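Local coordinates for mandelate racemase/muconate lactonizing enzyme-like protein (Roseovarius sp. TM1035, PDB 3RCY), which is probably a magnesium-dependent isomerase or related enzyme of the mandelate racemase/muconate lactonizing group of the enolase superfamily, of undefined substrate, at residues M63-M74 / F95-L106. Numbering follows the deposited sequence.
Sequences MEGENPENIELM and FSGLEIACWDIL
Both branches of Ile71 reach segment 95-106 of helix 89-110 because CG1 stands anti to the carbonyl carbon (chi1 -59°) while CG2 stands anti to the backbone N, which spreads the side chain across the groove between Glu99, Cys102, Trp103 and Leu106. This is a knob-into-hole fit made by the first residue of helix 71-80. CD1 lies 3.8 Å from Cys102 CB and also meets Trp103 NE1 and Leu106 CD1, whereas CG2 lies 3.6 Å from Glu99 OE2. With an alanine at Ile71, CG1, CG2 and CD1 are gone, which is likely to open a gap among these four residues and leave the Trp103 indole with less packing on that flank. Toward the N-terminal part of segment 95-106, Met63 bends at chi3 (74°), and its methyl CE comes to rest 3.6 Å from Leu98 CB and also against Cys102 SG. Its SD lies at the rim of the Phe95 ring, 3.8 Å from CD1, a Met-aromatic contact made at the edge. Met74 adds its CB beside Phe95 CE1, and its CE reaches the same Cys102 sulfur. Toward the C-terminal end, Pro68 crosses Ile105 at about a right angle, with CG 4.1 Å from Ile105 CG2, and its carbonyl O lies 3.4 Å from Leu106 CD1. An Asx turn, Glu69 N to Asn67 OD1 (3.0 Å), ties the turn presenting Pro68. The contact thus joins the approach to helix 71-80 to helix 89-110 within the N-terminal capping domain, whose strand 4-12 also packs on Pro68 and Cys102. Glu69 OE2 forms salt bridges with Arg110 and with Arg112 of the second subunit. Glu99 OE1 accepts from Ile291 N, and OE2 from Trp292 N and, weakly, Trp103 NE1. No hydrogen bond joins the segments, so their fit rests on shape, apolar and sulfur contacts, while Glu99's buried carboxylate, satisfied by these donors, can sit beside the Ile71 methyl.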
ATOM      1  N   MET A  63      21.666  36.821 -10.107  1.00 14.49           N
ATOM      2  CA  MET A  63      22.966  36.639  -9.445  1.00 14.85           C
ATOM      3  C   MET A  63      23.877  37.870  -9.434  1.00 15.40           C
ATOM      4  O   MET A  63      24.593  38.102  -8.458  1.00 15.29           O
ATOM      5  CB  MET A  63      23.702  35.429 -10.031  1.00 14.72           C
ATOM      6  CG  MET A  63      22.872  34.142  -9.991  1.00 14.56           C
ATOM      7  SD  MET A  63      23.682  32.741 -10.768  1.00 14.42           S
ATOM      8  CE  MET A  63      24.926  32.350  -9.533  1.00 14.89           C
ATOM      9  N   GLU A  64      23.859  38.643 -10.517  1.00 15.99           N
ATOM     10  CA  GLU A  64      24.703  39.833 -10.616  1.00 16.38           C
ATOM     11  C   GLU A  64      24.405  40.790  -9.464  1.00 15.56           C
ATOM     12  O   GLU A  64      23.241  41.105  -9.190  1.00 15.01           O
ATOM     13  CB  GLU A  64      24.508  40.530 -11.969  1.00 17.59           C
ATOM     14  CG  GLU A  64      25.518  41.642 -12.262  1.00 27.66           C
ATOM     15  CD  GLU A  64      25.250  42.349 -13.589  1.00 19.93           C
ATOM     16  OE1 GLU A  64      24.407  41.863 -14.387  1.00 28.47           O
ATOM     17  OE2 GLU A  64      25.882  43.400 -13.837  1.00 28.86           O
ATOM     18  N   GLY A  65      25.461  41.221  -8.779  1.00 15.50           N
ATOM     19  CA  GLY A  65      25.332  42.125  -7.633  1.00 15.96           C
ATOM     20  C   GLY A  65      25.093  41.413  -6.304  1.00 16.32           C
ATOM     21  O   GLY A  65      25.037  42.064  -5.257  1.00 16.65           O
ATOM     22  N   GLU A  66      24.949  40.084  -6.338  1.00 15.72           N
ATOM     23  CA  GLU A  66      24.713  39.296  -5.115  1.00 15.19           C
ATOM     24  C   GLU A  66      26.012  38.835  -4.466  1.00 14.72           C
ATOM     25  O   GLU A  66      26.999  38.577  -5.152  1.00 14.11           O
ATOM     26  CB  GLU A  66      23.841  38.064  -5.418  1.00 15.42           C
ATOM     27  CG  GLU A  66      23.265  37.347  -4.194  1.00 19.00           C
ATOM     28  CD  GLU A  66      22.381  38.254  -3.345  1.00 16.31           C
ATOM     29  OE1 GLU A  66      21.435  38.855  -3.892  1.00 19.59           O
ATOM     30  OE2 GLU A  66      22.643  38.380  -2.130  1.00 19.80           O
ATOM     31  N   ASN A  67      25.992  38.733  -3.138  1.00 14.97           N
ATOM     32  CA  ASN A  67      27.049  38.078  -2.372  1.00 15.95           C
ATOM     33  C   ASN A  67      27.079  36.582  -2.725  1.00 15.17           C
ATOM     34  O   ASN A  67      26.067  35.902  -2.596  1.00 14.59           O
ATOM     35  CB  ASN A  67      26.769  38.280  -0.880  1.00 17.82           C
ATOM     36  CG  ASN A  67      27.903  37.799   0.019  1.00 23.82           C
ATOM     37  OD1 ASN A  67      28.686  36.922  -0.331  1.00 18.48           O
ATOM     38  ND2 ASN A  67      27.978  38.382   1.204  1.00 19.62           N
ATOM     39  N   PRO A  68      28.236  36.068  -3.188  1.00 15.10           N
ATOM     40  CA  PRO A  68      28.316  34.659  -3.586  1.00 14.51           C
ATOM     41  C   PRO A  68      28.065  33.659  -2.444  1.00 13.76           C
ATOM     42  O   PRO A  68      27.811  32.488  -2.717  1.00 12.78           O
ATOM     43  CB  PRO A  68      29.746  34.520  -4.128  1.00 14.68           C
ATOM     44  CG  PRO A  68      30.497  35.677  -3.532  1.00 16.24           C
ATOM     45  CD  PRO A  68      29.499  36.781  -3.454  1.00 15.45           C
ATOM     46  N   GLU A  69      28.126  34.120  -1.190  1.00 14.09           N
ATOM     47  CA  GLU A  69      27.724  33.298  -0.038  1.00 14.20           C
ATOM     48  C   GLU A  69      26.258  32.863  -0.122  1.00 13.99           C
ATOM     49  O   GLU A  69      25.876  31.830   0.434  1.00 14.12           O
ATOM     50  CB  GLU A  69      27.916  34.068   1.277  1.00 14.79           C
ATOM     51  CG  GLU A  69      29.357  34.252   1.722  1.00 13.40           C
ATOM     52  CD  GLU A  69      29.475  35.118   2.973  1.00 16.08           C
ATOM     53  OE1 GLU A  69      28.522  35.877   3.273  1.00 13.98           O
ATOM     54  OE2 GLU A  69      30.524  35.042   3.656  1.00 13.88           O
ATOM     55  N   ASN A  70      25.433  33.649  -0.814  1.00 13.68           N
ATOM     56  CA  ASN A  70      23.982  33.453  -0.755  1.00 13.66           C
ATOM     57  C   ASN A  70      23.474  32.425  -1.755  1.00 13.20           C
ATOM     58  O   ASN A  70      22.669  32.728  -2.643  1.00 13.10           O
ATOM     59  CB  ASN A  70      23.247  34.793  -0.856  1.00 13.88           C
ATOM     60  CG  ASN A  70      23.513  35.686   0.352  1.00 20.48           C
ATOM     61  OD1 ASN A  70      23.849  35.198   1.428  1.00 14.05           O
ATOM     62  ND2 ASN A  70      23.376  36.995   0.171  1.00 14.24           N
ATOM     63  N   ILE A  71      23.971  31.203  -1.584  1.00 13.02           N
ATOM     64  CA  ILE A  71      23.735  30.082  -2.499  1.00 12.81           C
ATOM     65  C   ILE A  71      22.291  29.561  -2.413  1.00 12.35           C
ATOM     66  O   ILE A  71      21.689  29.219  -3.442  1.00 12.08           O
ATOM     67  CB  ILE A  71      24.759  28.932  -2.220  1.00 13.26           C
ATOM     68  CG1 ILE A  71      26.207  29.427  -2.391  1.00 17.88           C
ATOM     69  CG2 ILE A  71      24.489  27.697  -3.083  1.00 16.58           C
ATOM     70  CD1 ILE A  71      26.673  29.588  -3.824  1.00 13.75           C
ATOM     71  N   GLU A  72      21.740  29.501  -1.199  1.00 11.87           N
ATOM     72  CA  GLU A  72      20.351  29.081  -1.003  1.00 12.18           C
ATOM     73  C   GLU A  72      19.414  30.048  -1.720  1.00 12.42           C
ATOM     74  O   GLU A  72      18.496  29.635  -2.433  1.00 12.28           O
ATOM     75  CB  GLU A  72      19.974  29.041   0.492  1.00 12.53           C
ATOM     76  CG  GLU A  72      20.680  27.991   1.324  1.00 16.52           C
ATOM     77  CD  GLU A  72      19.923  26.660   1.411  1.00 13.30           C
ATOM     78  OE1 GLU A  72      18.822  26.524   0.824  1.00 16.44           O
ATOM     79  OE2 GLU A  72      20.446  25.744   2.071  1.00 16.10           O
ATOM     80  N   LEU A  73      19.661  31.339  -1.509  1.00 13.03           N
ATOM     81  CA  LEU A  73      18.830  32.402  -2.063  1.00 13.05           C
ATOM     82  C   LEU A  73      18.881  32.407  -3.589  1.00 13.05           C
ATOM     83  O   LEU A  73      17.845  32.477  -4.248  1.00 13.20           O
ATOM     84  CB  LEU A  73      19.251  33.767  -1.506  1.00 13.13           C
ATOM     85  CG  LEU A  73      18.475  34.995  -2.028  1.00 15.70           C
ATOM     86  CD1 LEU A  73      16.974  34.889  -1.768  1.00 13.27           C
ATOM     87  CD2 LEU A  73      19.026  36.278  -1.421  1.00 13.62           C
ATOM     88  N   MET A  74      20.085  32.331  -4.141  1.00 12.92           N
ATOM     89  CA  MET A  74      20.239  32.369  -5.594  1.00 12.91           C
ATOM     90  C   MET A  74      19.581  31.159  -6.254  1.00 12.03           C
ATOM     91  O   MET A  74      18.939  31.303  -7.295  1.00 11.83           O
ATOM     92  CB  MET A  74      21.705  32.525  -6.007  1.00 13.45           C
ATOM     93  CG  MET A  74      22.249  33.910  -5.647  1.00 11.98           C
ATOM     94  SD  MET A  74      23.855  34.256  -6.365  1.00 14.80           S
ATOM     95  CE  MET A  74      24.907  33.349  -5.235  1.00 11.41           C
ATOM     96  N   PHE A  95      22.043  27.927 -14.178  1.00 12.26           N
ATOM     97  CA  PHE A  95      22.387  28.211 -12.785  1.00 12.20           C
ATOM     98  C   PHE A  95      23.529  27.344 -12.242  1.00 12.09           C
ATOM     99  O   PHE A  95      24.416  27.858 -11.554  1.00 12.44           O
ATOM    100  CB  PHE A  95      21.181  28.087 -11.845  1.00 11.63           C
ATOM    101  CG  PHE A  95      21.546  28.239 -10.387  1.00 13.82           C
ATOM    102  CD1 PHE A  95      21.910  29.486  -9.873  1.00 12.13           C
ATOM    103  CD2 PHE A  95      21.575  27.133  -9.536  1.00 11.64           C
ATOM    104  CE1 PHE A  95      22.278  29.631  -8.527  1.00 14.02           C
ATOM    105  CE2 PHE A  95      21.939  27.275  -8.190  1.00 13.25           C
ATOM    106  CZ  PHE A  95      22.293  28.531  -7.689  1.00 11.91           C
ATOM    107  N   SER A  96      23.483  26.039 -12.513  1.00 11.36           N
ATOM    108  CA  SER A  96      24.435  25.089 -11.907  1.00 11.10           C
ATOM    109  C   SER A  96      25.898  25.453 -12.173  1.00 10.91           C
ATOM    110  O   SER A  96      26.733  25.436 -11.259  1.00 10.75           O
ATOM    111  CB  SER A  96      24.169  23.663 -12.394  1.00 11.03           C
ATOM    112  OG  SER A  96      22.841  23.251 -12.121  1.00 11.47           O
ATOM    113  N   GLY A  97      26.203  25.770 -13.431  1.00 10.91           N
ATOM    114  CA  GLY A  97      27.539  26.200 -13.816  1.00 11.16           C
ATOM    115  C   GLY A  97      27.960  27.464 -13.094  1.00 11.06           C
ATOM    116  O   GLY A  97      29.096  27.572 -12.640  1.00 11.10           O
ATOM    117  N   LEU A  98      27.031  28.409 -12.977  1.00 10.69           N
ATOM    118  CA  LEU A  98      27.283  29.674 -12.284  1.00 10.86           C
ATOM    119  C   LEU A  98      27.501  29.443 -10.778  1.00 11.15           C
ATOM    120  O   LEU A  98      28.346  30.096 -10.157  1.00 11.66           O
ATOM    121  CB  LEU A  98      26.123  30.643 -12.527  1.00 10.55           C
ATOM    122  CG  LEU A  98      25.852  31.006 -14.002  1.00  9.68           C
ATOM    123  CD1 LEU A  98      24.466  31.629 -14.190  1.00 10.89           C
ATOM    124  CD2 LEU A  98      26.936  31.931 -14.550  1.00 10.78           C
ATOM    125  N   GLU A  99      26.743  28.503 -10.211  1.00 10.63           N
ATOM    126  CA  GLU A  99      26.866  28.145  -8.788  1.00 11.08           C
ATOM    127  C   GLU A  99      28.232  27.511  -8.486  1.00 10.95           C
ATOM    128  O   GLU A  99      28.849  27.792  -7.450  1.00 10.58           O
ATOM    129  CB  GLU A  99      25.708  27.217  -8.366  1.00 11.10           C
ATOM    130  CG  GLU A  99      25.600  26.953  -6.861  1.00 13.34           C
ATOM    131  CD  GLU A  99      26.219  25.630  -6.398  1.00 11.96           C
ATOM    132  OE1 GLU A  99      27.077  25.062  -7.119  1.00 13.71           O
ATOM    133  OE2 GLU A  99      25.866  25.166  -5.271  1.00 13.10           O
ATOM    134  N   ILE A 100      28.707  26.663  -9.397  1.00 11.42           N
ATOM    135  CA  ILE A 100      30.036  26.059  -9.255  1.00 11.92           C
ATOM    136  C   ILE A 100      31.130  27.141  -9.248  1.00 12.78           C
ATOM    137  O   ILE A 100      32.069  27.077  -8.444  1.00 12.99           O
ATOM    138  CB  ILE A 100      30.305  24.984 -10.344  1.00 12.04           C
ATOM    139  CG1 ILE A 100      29.408  23.757 -10.108  1.00 11.19           C
ATOM    140  CG2 ILE A 100      31.786  24.563 -10.349  1.00 11.45           C
ATOM    141  CD1 ILE A 100      29.222  22.850 -11.348  1.00 12.27           C
ATOM    142  N   ALA A 101      30.996  28.140 -10.130  1.00 12.90           N
ATOM    143  CA  ALA A 101      31.911  29.291 -10.143  1.00 12.94           C
ATOM    144  C   ALA A 101      31.866  30.074  -8.826  1.00 13.32           C
ATOM    145  O   ALA A 101      32.894  30.582  -8.372  1.00 13.72           O
ATOM    146  CB  ALA A 101      31.604  30.214 -11.332  1.00 12.45           C
ATOM    147  N   CYS A 102      30.682  30.175  -8.218  1.00 13.38           N
ATOM    148  CA  CYS A 102      30.538  30.822  -6.905  1.00 13.42           C
ATOM    149  C   CYS A 102      31.344  30.089  -5.836  1.00 13.57           C
ATOM    150  O   CYS A 102      32.004  30.731  -5.000  1.00 14.03           O
ATOM    151  CB  CYS A 102      29.070  30.928  -6.476  1.00 13.36           C
ATOM    152  SG  CYS A 102      28.066  32.069  -7.465  1.00 16.82           S
ATOM    153  N   TRP A 103      31.302  28.755  -5.868  1.00 13.15           N
ATOM    154  CA  TRP A 103      32.094  27.949  -4.934  1.00 13.03           C
ATOM    155  C   TRP A 103      33.591  28.119  -5.154  1.00 13.12           C
ATOM    156  O   TRP A 103      34.352  28.202  -4.193  1.00 13.70           O
ATOM    157  CB  TRP A 103      31.690  26.472  -4.978  1.00 12.74           C
ATOM    158  CG  TRP A 103      30.397  26.253  -4.268  1.00 13.61           C
ATOM    159  CD1 TRP A 103      29.172  26.062  -4.832  1.00 12.86           C
ATOM    160  CD2 TRP A 103      30.192  26.270  -2.852  1.00 12.97           C
ATOM    161  NE1 TRP A 103      28.214  25.932  -3.851  1.00 13.13           N
ATOM    162  CE2 TRP A 103      28.818  26.049  -2.626  1.00 13.34           C
ATOM    163  CE3 TRP A 103      31.046  26.427  -1.747  1.00 13.85           C
ATOM    164  CZ2 TRP A 103      28.270  25.991  -1.341  1.00 12.75           C
ATOM    165  CZ3 TRP A 103      30.503  26.357  -0.466  1.00 12.94           C
ATOM    166  CH2 TRP A 103      29.126  26.149  -0.278  1.00 13.87           C
ATOM    167  N   ASP A 104      34.007  28.178  -6.416  1.00 12.79           N
ATOM    168  CA  ASP A 104      35.403  28.453  -6.737  1.00 13.10           C
ATOM    169  C   ASP A 104      35.816  29.800  -6.113  1.00 13.46           C
ATOM    170  O   ASP A 104      36.841  29.881  -5.428  1.00 13.65           O
ATOM    171  CB  ASP A 104      35.606  28.442  -8.259  1.00 13.08           C
ATOM    172  CG  ASP A 104      37.075  28.315  -8.670  1.00 16.47           C
ATOM    173  OD1 ASP A 104      37.909  27.875  -7.849  1.00 13.10           O
ATOM    174  OD2 ASP A 104      37.391  28.654  -9.836  1.00 13.34           O
ATOM    175  N   ILE A 105      34.997  30.834  -6.328  1.00 13.37           N
ATOM    176  CA  ILE A 105      35.182  32.148  -5.694  1.00 13.38           C
ATOM    177  C   ILE A 105      35.209  32.078  -4.148  1.00 13.53           C
ATOM    178  O   ILE A 105      36.089  32.655  -3.522  1.00 13.25           O
ATOM    179  CB  ILE A 105      34.107  33.168  -6.166  1.00 13.75           C
ATOM    180  CG1 ILE A 105      34.452  33.697  -7.568  1.00 14.12           C
ATOM    181  CG2 ILE A 105      33.985  34.345  -5.182  1.00 14.40           C
ATOM    182  CD1 ILE A 105      33.266  34.246  -8.332  1.00 14.06           C
ATOM    183  N   LEU A 106      34.246  31.370  -3.558  1.00 13.91           N
ATOM    184  CA  LEU A 106      34.146  31.262  -2.101  1.00 14.40           C
ATOM    185  C   LEU A 106      35.389  30.616  -1.500  1.00 14.37           C
ATOM    186  O   LEU A 106      35.943  31.132  -0.527  1.00 14.62           O
ATOM    187  CB  LEU A 106      32.869  30.515  -1.680  1.00 14.64           C
ATOM    188  CG  LEU A 106      31.562  31.295  -1.900  1.00 14.56           C
ATOM    189  CD1 LEU A 106      30.338  30.375  -1.864  1.00 14.98           C
ATOM    190  CD2 LEU A 106      31.409  32.452  -0.894  1.00 15.38           C
TER